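PDB 3LOP: substrate binding periplasmic protein from Ralstonia solanacearum, which probably captures leucine or a related amino acid in the periplasm, in the cleft between its two lobes, for delivery to a membrane transporter. Local coordinates for residues 170-178 / 188-197; 224-233 / 246-254. All coordinates share one frame; numbering follows the deposited sequence.

Contact 1 (170-178 / 188-197); sequences LAITAMASY and AVDKLLAADV
Ala176 sits against helix 186-194 with nothing longer than a methyl group between the backbones: its CB lies 3.7 Å from both CA and CB of Ala188. The isobutyl group of Leu192 comes up beside it, CG 4.0 Å from Ala176 CB, and reaches on with CD2 to Ala174. Just beyond the helix, Ala195 CB meets Ala174 CB at 3.6 Å. The small side chains allow the close approach where strand 174-178 and segment 188-194 run antiparallel (170°), axes 7.7 Å apart at their closest.

The outer margin is looser and wetter. Lys191, CG anti to its backbone N (chi1 -171°) and extended beyond, lays its CD past Ala176 CB and brings NZ to Met175 O, a 2.8 Å hydrogen bond nearly in line with the carbonyl. A water accepts from Met175 N and, weakly, from Lys191 NZ; another joins Ser177 O to Ala188 N. Past the helix end, Thr173 CG2 and Val197 CG1 slide by one another at 3.9 Å.

Strand 174-178, helix 186-194 and strand 199-203 form a beta-alpha-beta crossover, with strand 144-149 between the two strands. Helix 152-166 takes Met175 and Ile172 on the other face, while Leu192 also packs on Phe212 of helix 206-218.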
loop_
_atom_site.group_PDB
_atom_site.type_symbol
_atom_site.label_atom_id
_atom_site.label_comp_id
_atom_site.label_asym_id
_atom_site.label_seq_id
_atom_site.Cartn_x
_atom_site.Cartn_y
_atom_site.Cartn_z
ATOM N N LEU A 170 -16.835 17.806 14.752
ATOM C CA LEU A 170 -17.112 18.072 13.343
ATOM C C LEU A 170 -17.632 16.806 12.671
ATOM O O LEU A 170 -17.566 15.719 13.239
ATOM C CB LEU A 170 -15.839 18.542 12.628
ATOM C CG LEU A 170 -15.245 19.888 13.048
ATOM C CD1 LEU A 170 -13.856 20.041 12.448
ATOM C CD2 LEU A 170 -16.155 21.023 12.596
ATOM N N ALA A 171 -18.160 16.957 11.462
ATOM C CA ALA A 171 -18.673 15.822 10.708
ATOM C C ALA A 171 -18.428 16.057 9.224
ATOM O O ALA A 171 -18.215 17.189 8.795
ATOM C CB ALA A 171 -20.166 15.645 10.972
ATOM N N ILE A 172 -18.446 14.981 8.444
ATOM C CA ILE A 172 -18.236 15.084 7.006
ATOM C C ILE A 172 -19.331 15.944 6.381
ATOM O O ILE A 172 -20.513 15.769 6.677
ATOM C CB ILE A 172 -18.237 13.686 6.355
ATOM C CG1 ILE A 172 -17.041 12.885 6.878
ATOM C CG2 ILE A 172 -18.182 13.808 4.836
ATOM C CD1 ILE A 172 -17.031 11.438 6.431
ATOM N N THR A 173 -18.928 16.876 5.522
ATOM C CA THR A 173 -19.868 17.774 4.861
ATOM C C THR A 173 -20.555 17.120 3.671
ATOM O O THR A 173 -21.747 17.329 3.439
ATOM C CB THR A 173 -19.159 19.060 4.381
ATOM O OG1 THR A 173 -18.783 19.842 5.520
ATOM C CG2 THR A 173 -20.074 19.883 3.482
ATOM N N ALA A 174 -19.802 16.331 2.915
ATOM C CA ALA A 174 -20.347 15.658 1.745
ATOM C C ALA A 174 -19.504 14.444 1.403
ATOM O O ALA A 174 -18.303 14.424 1.654
ATOM C CB ALA A 174 -20.375 16.619 0.559
HETATM N N MSE A 175 -20.144 13.422 0.844
HETATM C CA MSE A 175 -19.431 12.222 0.446
HETATM C C MSE A 175 -20.007 11.705 -0.863
HETATM O O MSE A 175 -21.186 11.906 -1.163
HETATM C CB MSE A 175 -19.514 11.142 1.535
HETATM C CG MSE A 175 -20.916 10.697 1.905
HETATM SE SE MSE A 175 -20.889 9.316 3.271
HETATM C CE MSE A 175 -20.535 10.431 4.805
ATOM N N ALA A 176 -19.157 11.059 -1.649
ATOM C CA ALA A 176 -19.557 10.513 -2.938
ATOM C C ALA A 176 -18.741 9.256 -3.199
ATOM O O ALA A 176 -17.548 9.206 -2.900
ATOM C CB ALA A 176 -19.316 11.535 -4.038
ATOM N N SER A 177 -19.388 8.249 -3.776
ATOM C CA SER A 177 -18.729 6.980 -4.044
ATOM C C SER A 177 -18.505 6.677 -5.519
ATOM O O SER A 177 -18.971 7.395 -6.400
ATOM C CB SER A 177 -19.557 5.848 -3.440
ATOM O OG SER A 177 -20.798 5.724 -4.118
ATOM N N TYR A 178 -17.772 5.595 -5.765
ATOM C CA TYR A 178 -17.496 5.110 -7.112
ATOM C C TYR A 178 -17.325 3.597 -6.952
ATOM O O TYR A 178 -16.925 3.124 -5.890
ATOM C CB TYR A 178 -16.228 5.759 -7.684
ATOM C CG TYR A 178 -14.943 5.250 -7.085
ATOM C CD1 TYR A 178 -14.345 4.080 -7.559
ATOM C CD2 TYR A 178 -14.345 5.910 -6.016
ATOM C CE1 TYR A 178 -13.186 3.580 -6.975
ATOM C CE2 TYR A 178 -13.187 5.416 -5.427
ATOM C CZ TYR A 178 -12.616 4.251 -5.909
ATOM O OH TYR A 178 -11.484 3.745 -5.318
ATOM N N ALA A 188 -19.442 11.192 -8.866
ATOM C CA ALA A 188 -18.786 11.676 -7.657
ATOM C C ALA A 188 -18.239 13.083 -7.870
ATOM O O ALA A 188 -18.305 13.928 -6.974
ATOM C CB ALA A 188 -17.662 10.731 -7.260
ATOM N N VAL A 189 -17.686 13.327 -9.053
ATOM C CA VAL A 189 -17.151 14.640 -9.374
ATOM C C VAL A 189 -18.285 15.662 -9.377
ATOM O O VAL A 189 -18.139 16.761 -8.843
ATOM C CB VAL A 189 -16.456 14.647 -10.754
ATOM C CG1 VAL A 189 -16.026 16.069 -11.111
ATOM C CG2 VAL A 189 -15.246 13.715 -10.733
ATOM N N ASP A 190 -19.420 15.297 -9.970
ATOM C CA ASP A 190 -20.558 16.211 -10.012
ATOM C C ASP A 190 -20.981 16.596 -8.599
ATOM O O ASP A 190 -21.175 17.774 -8.296
ATOM C CB ASP A 190 -21.762 15.576 -10.718
ATOM C CG ASP A 190 -21.496 15.247 -12.175
ATOM O OD1 ASP A 190 -20.714 15.970 -12.825
ATOM O OD2 ASP A 190 -22.094 14.271 -12.679
ATOM N N LYS A 191 -21.116 15.595 -7.738
ATOM C CA LYS A 191 -21.546 15.813 -6.363
ATOM C C LYS A 191 -20.586 16.640 -5.514
ATOM O O LYS A 191 -21.009 17.550 -4.804
ATOM C CB LYS A 191 -21.803 14.467 -5.678
ATOM C CG LYS A 191 -22.465 14.589 -4.318
ATOM C CD LYS A 191 -22.843 13.228 -3.758
ATOM C CE LYS A 191 -23.586 13.371 -2.439
ATOM N NZ LYS A 191 -23.925 12.051 -1.837
ATOM N N LEU A 192 -19.295 16.332 -5.578
ATOM C CA LEU A 192 -18.336 17.074 -4.770
ATOM C C LEU A 192 -18.052 18.481 -5.291
ATOM O O LEU A 192 -17.667 19.361 -4.522
ATOM C CB LEU A 192 -17.045 16.263 -4.617
ATOM C CG LEU A 192 -17.261 14.995 -3.779
ATOM C CD1 LEU A 192 -15.986 14.171 -3.721
ATOM C CD2 LEU A 192 -17.708 15.384 -2.376
ATOM N N LEU A 193 -18.246 18.697 -6.590
ATOM C CA LEU A 193 -18.048 20.024 -7.166
ATOM C C LEU A 193 -19.120 20.952 -6.599
ATOM O O LEU A 193 -18.863 22.125 -6.320
ATOM C CB LEU A 193 -18.189 19.984 -8.690
ATOM C CG LEU A 193 -16.962 19.667 -9.541
ATOM C CD1 LEU A 193 -17.388 19.482 -10.991
ATOM C CD2 LEU A 193 -15.944 20.798 -9.423
ATOM N N ALA A 194 -20.322 20.408 -6.435
ATOM C CA ALA A 194 -21.460 21.157 -5.915
ATOM C C ALA A 194 -21.379 21.394 -4.411
ATOM O O ALA A 194 -21.996 22.324 -3.892
ATOM C CB ALA A 194 -22.758 20.428 -6.254
ATOM N N ALA A 195 -20.623 20.554 -3.711
ATOM C CA ALA A 195 -20.481 20.691 -2.265
ATOM C C ALA A 195 -19.567 21.859 -1.919
ATOM O O ALA A 195 -18.572 22.106 -2.600
ATOM C CB ALA A 195 -19.936 19.396 -1.669
ATOM N N ASP A 196 -19.909 22.576 -0.855
ATOM C CA ASP A 196 -19.124 23.725 -0.421
ATOM C C ASP A 196 -18.025 23.256 0.527
ATOM O O ASP A 196 -18.034 23.565 1.718
ATOM C CB ASP A 196 -20.047 24.738 0.264
ATOM C CG ASP A 196 -19.334 26.014 0.644
ATOM O OD1 ASP A 196 -18.456 26.456 -0.124
ATOM O OD2 ASP A 196 -19.664 26.585 1.704
ATOM N N VAL A 197 -17.065 22.514 -0.017
ATOM C CA VAL A 197 -15.978 21.970 0.786
ATOM C C VAL A 197 -14.628 22.657 0.611
ATOM O O VAL A 197 -14.294 23.142 -0.469
ATOM C CB VAL A 197 -15.811 20.460 0.509
ATOM C CG1 VAL A 197 -17.058 19.715 0.966
ATOM C CG2 VAL A 197 -15.574 20.218 -0.976
HETATM O O HOH W 1 -23.093 13.973 0.739
HETATM O O HOH W 2 -18.963 8.086 -9.190
#

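Contact 2 (224-233 / 246-254); sequences QLLGLSSIDP and RGYSLALVM. With LEU (leucine), chain B.
Backbone bonding between Leu225 and Ser249 anchors this contact: Ser249 N donates to Leu225 O at 2.9 Å. The return bond, Gly227 N to Ser249 O at 3.4 Å, is weak, and Leu226 CA approaches the same Ser249 O in a CA-H...O contact.

Among side-chain bonds, Gln224 does most. Its chain bends at chi2 (66°), bringing NE2 to Gly247 O at 2.9 Å; the acceptor lies in the amide plane, although the donor stands above the plane of the carbonyl. NE2 also donates to Leu225 O, which thus accepts two N-H groups, and the two bonds fix the rotation of the amide. A water donates to Gln224 OE1.

The bridge of Leu226 with Ser249 is single, between strands that run near-parallel, 26° between their N-to-C directions. Strand 224-227 is an outermost strand of the parallel sheet and strand 249-252 of an antiparallel one, so the bridge joins the edges of the two sheets; with the helices between them the two strands form a beta-alpha-beta crossover of the periplasmic binding protein fold.

Tyr248 gives the largest packing surface of the contact, mostly against backbone. With CG anti to its backbone N, the ring lies along the 225-227 backbone, CE1 3.5 Å from Leu226 C, with Leu225 CB at its edge. The phenol oxygen comes up against Gly227 CA and against the Ile231 side chain. Pro233 CG touches Leu250 CD1, and Ser229 CB meets Val253 CG2 at 3.9 Å.

Waters bridge further polar atoms. One molecule donates to Leu228 O and Ile231 O and accepts from Tyr248 OH, linking the type I turn 228-231 to the ring; another joins Gly227 O to Ala251 N. On that turn Ser230 CB lies 3.8 Å from CB of the bound leucine, while Ser229 OG is hydrogen-bonded to Glu128.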
loop_
_atom_site.group_PDB
_atom_site.type_symbol
_atom_site.label_atom_id
_atom_site.label_comp_id
_atom_site.label_asym_id
_atom_site.label_seq_id
_atom_site.Cartn_x
_atom_site.Cartn_y
_atom_site.Cartn_z
ATOM N N GLN A 224 -8.672 21.694 -1.256
ATOM C CA GLN A 224 -7.351 21.130 -0.997
ATOM C C GLN A 224 -7.564 19.626 -1.129
ATOM O O GLN A 224 -8.547 19.092 -0.622
ATOM C CB GLN A 224 -6.909 21.469 0.429
ATOM C CG GLN A 224 -5.732 20.649 0.948
ATOM C CD GLN A 224 -4.452 20.929 0.195
ATOM O OE1 GLN A 224 -4.050 22.084 0.052
ATOM N NE2 GLN A 224 -3.796 19.874 -0.288
ATOM N N LEU A 225 -6.652 18.942 -1.809
ATOM C CA LEU A 225 -6.790 17.508 -1.996
ATOM C C LEU A 225 -5.795 16.720 -1.159
ATOM O O LEU A 225 -4.650 17.133 -0.975
ATOM C CB LEU A 225 -6.616 17.160 -3.477
ATOM C CG LEU A 225 -7.605 17.853 -4.421
ATOM C CD1 LEU A 225 -7.156 17.677 -5.864
ATOM C CD2 LEU A 225 -9.007 17.292 -4.209
ATOM N N LEU A 226 -6.250 15.583 -0.644
ATOM C CA LEU A 226 -5.410 14.703 0.155
ATOM C C LEU A 226 -5.981 13.297 0.044
ATOM O O LEU A 226 -7.141 13.127 -0.322
ATOM C CB LEU A 226 -5.375 15.152 1.623
ATOM C CG LEU A 226 -6.680 15.233 2.419
ATOM C CD1 LEU A 226 -6.354 15.216 3.906
ATOM C CD2 LEU A 226 -7.450 16.492 2.048
ATOM N N GLY A 227 -5.173 12.289 0.351
ATOM C CA GLY A 227 -5.663 10.927 0.243
ATOM C C GLY A 227 -4.774 9.882 0.878
ATOM O O GLY A 227 -3.673 10.179 1.344
ATOM N N LEU A 228 -5.270 8.648 0.891
ATOM C CA LEU A 228 -4.560 7.514 1.475
ATOM C C LEU A 228 -3.341 7.068 0.669
ATOM O O LEU A 228 -3.211 7.388 -0.513
ATOM C CB LEU A 228 -5.516 6.329 1.622
ATOM C CG LEU A 228 -6.674 6.500 2.608
ATOM C CD1 LEU A 228 -7.613 5.303 2.509
ATOM C CD2 LEU A 228 -6.130 6.647 4.018
ATOM N N SER A 229 -2.465 6.308 1.322
ATOM C CA SER A 229 -1.246 5.799 0.694
ATOM C C SER A 229 -1.537 4.775 -0.401
ATOM O O SER A 229 -0.622 4.225 -1.017
ATOM C CB SER A 229 -0.321 5.188 1.748
ATOM O OG SER A 229 -0.936 4.085 2.386
ATOM N N SER A 230 -2.819 4.510 -0.626
ATOM C CA SER A 230 -3.234 3.597 -1.679
ATOM C C SER A 230 -3.089 4.350 -3.002
ATOM O O SER A 230 -3.194 3.768 -4.082
ATOM C CB SER A 230 -4.692 3.183 -1.467
ATOM O OG SER A 230 -5.519 4.319 -1.261
ATOM N N ILE A 231 -2.848 5.654 -2.896
ATOM C CA ILE A 231 -2.684 6.520 -4.059
ATOM C C ILE A 231 -1.236 7.003 -4.176
ATOM O O ILE A 231 -0.810 7.899 -3.452
ATOM C CB ILE A 231 -3.602 7.748 -3.947
ATOM C CG1 ILE A 231 -5.056 7.288 -3.809
ATOM C CG2 ILE A 231 -3.425 8.646 -5.167
ATOM C CD1 ILE A 231 -6.006 8.372 -3.340
ATOM N N ASP A 232 -0.485 6.400 -5.090
ATOM C CA ASP A 232 0.910 6.772 -5.306
ATOM C C ASP A 232 0.929 8.179 -5.915
ATOM O O ASP A 232 0.411 8.391 -7.011
ATOM C CB ASP A 232 1.551 5.770 -6.269
ATOM C CG ASP A 232 3.050 5.944 -6.386
ATOM O OD1 ASP A 232 3.506 7.097 -6.528
ATOM O OD2 ASP A 232 3.768 4.922 -6.347
ATOM N N PRO A 233 1.524 9.159 -5.213
ATOM C CA PRO A 233 1.560 10.524 -5.753
ATOM C C PRO A 233 2.287 10.647 -7.088
ATOM O O PRO A 233 2.023 11.566 -7.865
ATOM C CB PRO A 233 2.234 11.321 -4.636
ATOM C CG PRO A 233 3.134 10.310 -4.002
ATOM C CD PRO A 233 2.260 9.078 -3.939
ATOM N N ARG A 246 -0.427 19.402 -8.141
ATOM C CA ARG A 246 0.473 20.144 -7.261
ATOM C C ARG A 246 -0.284 20.619 -6.017
ATOM O O ARG A 246 -1.406 21.126 -6.113
ATOM C CB ARG A 246 1.131 21.330 -7.995
ATOM C CG ARG A 246 0.193 22.348 -8.631
ATOM C CD ARG A 246 0.981 23.565 -9.137
ATOM N NE ARG A 246 2.007 23.215 -10.120
ATOM C CZ ARG A 246 1.830 23.252 -11.439
ATOM N NH1 ARG A 246 0.666 23.630 -11.946
ATOM N NH2 ARG A 246 2.819 22.901 -12.255
ATOM N N GLY A 247 0.321 20.410 -4.850
ATOM C CA GLY A 247 -0.303 20.809 -3.599
ATOM C C GLY A 247 -0.964 19.662 -2.852
ATOM O O GLY A 247 -1.298 19.794 -1.674
ATOM N N TYR A 248 -1.165 18.545 -3.545
ATOM C CA TYR A 248 -1.777 17.353 -2.964
ATOM C C TYR A 248 -1.055 16.938 -1.682
ATOM O O TYR A 248 0.174 16.851 -1.657
ATOM C CB TYR A 248 -1.731 16.207 -3.984
ATOM C CG TYR A 248 -2.233 14.870 -3.476
ATOM C CD1 TYR A 248 -3.598 14.613 -3.353
ATOM C CD2 TYR A 248 -1.336 13.860 -3.134
ATOM C CE1 TYR A 248 -4.059 13.373 -2.901
ATOM C CE2 TYR A 248 -1.784 12.621 -2.684
ATOM C CZ TYR A 248 -3.144 12.384 -2.573
ATOM O OH TYR A 248 -3.588 11.149 -2.146
ATOM N N SER A 249 -1.828 16.686 -0.628
ATOM C CA SER A 249 -1.285 16.280 0.666
ATOM C C SER A 249 -1.393 14.774 0.875
ATOM O O SER A 249 -2.352 14.140 0.437
ATOM C CB SER A 249 -2.020 16.993 1.803
ATOM O OG SER A 249 -1.700 18.372 1.839
ATOM N N LEU A 250 -0.408 14.207 1.561
ATOM C CA LEU A 250 -0.401 12.773 1.802
ATOM C C LEU A 250 0.329 12.424 3.084
ATOM O O LEU A 250 0.921 13.284 3.738
ATOM C CB LEU A 250 0.279 12.046 0.639
ATOM C CG LEU A 250 1.745 12.430 0.414
ATOM C CD1 LEU A 250 2.566 11.189 0.096
ATOM C CD2 LEU A 250 1.843 13.456 -0.703
ATOM N N ALA A 251 0.270 11.147 3.443
ATOM C CA ALA A 251 0.963 10.662 4.623
ATOM C C ALA A 251 1.997 9.656 4.136
ATOM O O ALA A 251 1.662 8.696 3.445
ATOM C CB ALA A 251 -0.018 9.996 5.583
ATOM N N LEU A 252 3.256 9.898 4.477
ATOM C CA LEU A 252 4.345 9.015 4.085
ATOM C C LEU A 252 4.424 7.853 5.072
ATOM O O LEU A 252 4.565 8.076 6.275
ATOM C CB LEU A 252 5.668 9.785 4.106
ATOM C CG LEU A 252 5.788 11.003 3.185
ATOM C CD1 LEU A 252 6.972 11.869 3.606
ATOM C CD2 LEU A 252 5.942 10.531 1.759
ATOM N N VAL A 253 4.325 6.625 4.569
ATOM C CA VAL A 253 4.408 5.438 5.420
ATOM C C VAL A 253 5.518 4.509 4.927
ATOM O O VAL A 253 5.722 3.414 5.454
ATOM C CB VAL A 253 3.063 4.671 5.461
ATOM C CG1 VAL A 253 1.986 5.563 6.056
ATOM C CG2 VAL A 253 2.668 4.209 4.069
HETATM N N MSE A 254 6.233 4.973 3.909
HETATM C CA MSE A 254 7.344 4.244 3.307
HETATM C C MSE A 254 8.465 5.231 3.001
HETATM O O MSE A 254 8.238 6.441 2.960
HETATM C CB MSE A 254 6.908 3.604 1.986
HETATM C CG MSE A 254 6.124 2.311 2.100
HETATM SE SE MSE A 254 7.251 0.842 2.629
HETATM C CE MSE A 254 6.111 0.076 3.984
HETATM N N LEU B . -4.694 -2.167 -1.499
HETATM C CA LEU B . -5.381 -1.164 -2.361
HETATM C C LEU B . -4.357 -0.308 -3.080
HETATM O O LEU B . -4.729 0.285 -4.112
HETATM C CB LEU B . -6.266 -0.283 -1.498
HETATM C CG LEU B . -7.067 -1.223 -0.604
HETATM C CD1 LEU B . -7.204 -0.665 0.742
HETATM C CD2 LEU B . -8.386 -1.493 -1.207
HETATM O OXT LEU B . -3.203 -0.242 -2.598
HETATM O O HOH W 3 -3.139 22.626 -2.473
HETATM O O HOH W 4 -1.384 9.157 2.238
HETATM O O HOH W 5 -1.522 9.452 -1.490
#

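From the N terminus, contact 1 comes first: strand 174-178 leads through a short loop into helix 186-194, which folds back along it, so 170-178 and 188-197 close a beta-alpha unit. The chain then runs through strand 199-203 and helix 206-218 before contact 2 opens. There 224-233 and 246-254 close a second loop, almost wholly helical. The two loops follow in series, neither nesting nor crossing, with centres 18 Å apart and no direct touch. The four-stranded parallel sheet connects them: contact 1 covers one border strand with a helix, and contact 2 joins the other border to strand 249-252 and reaches the leucine pocket.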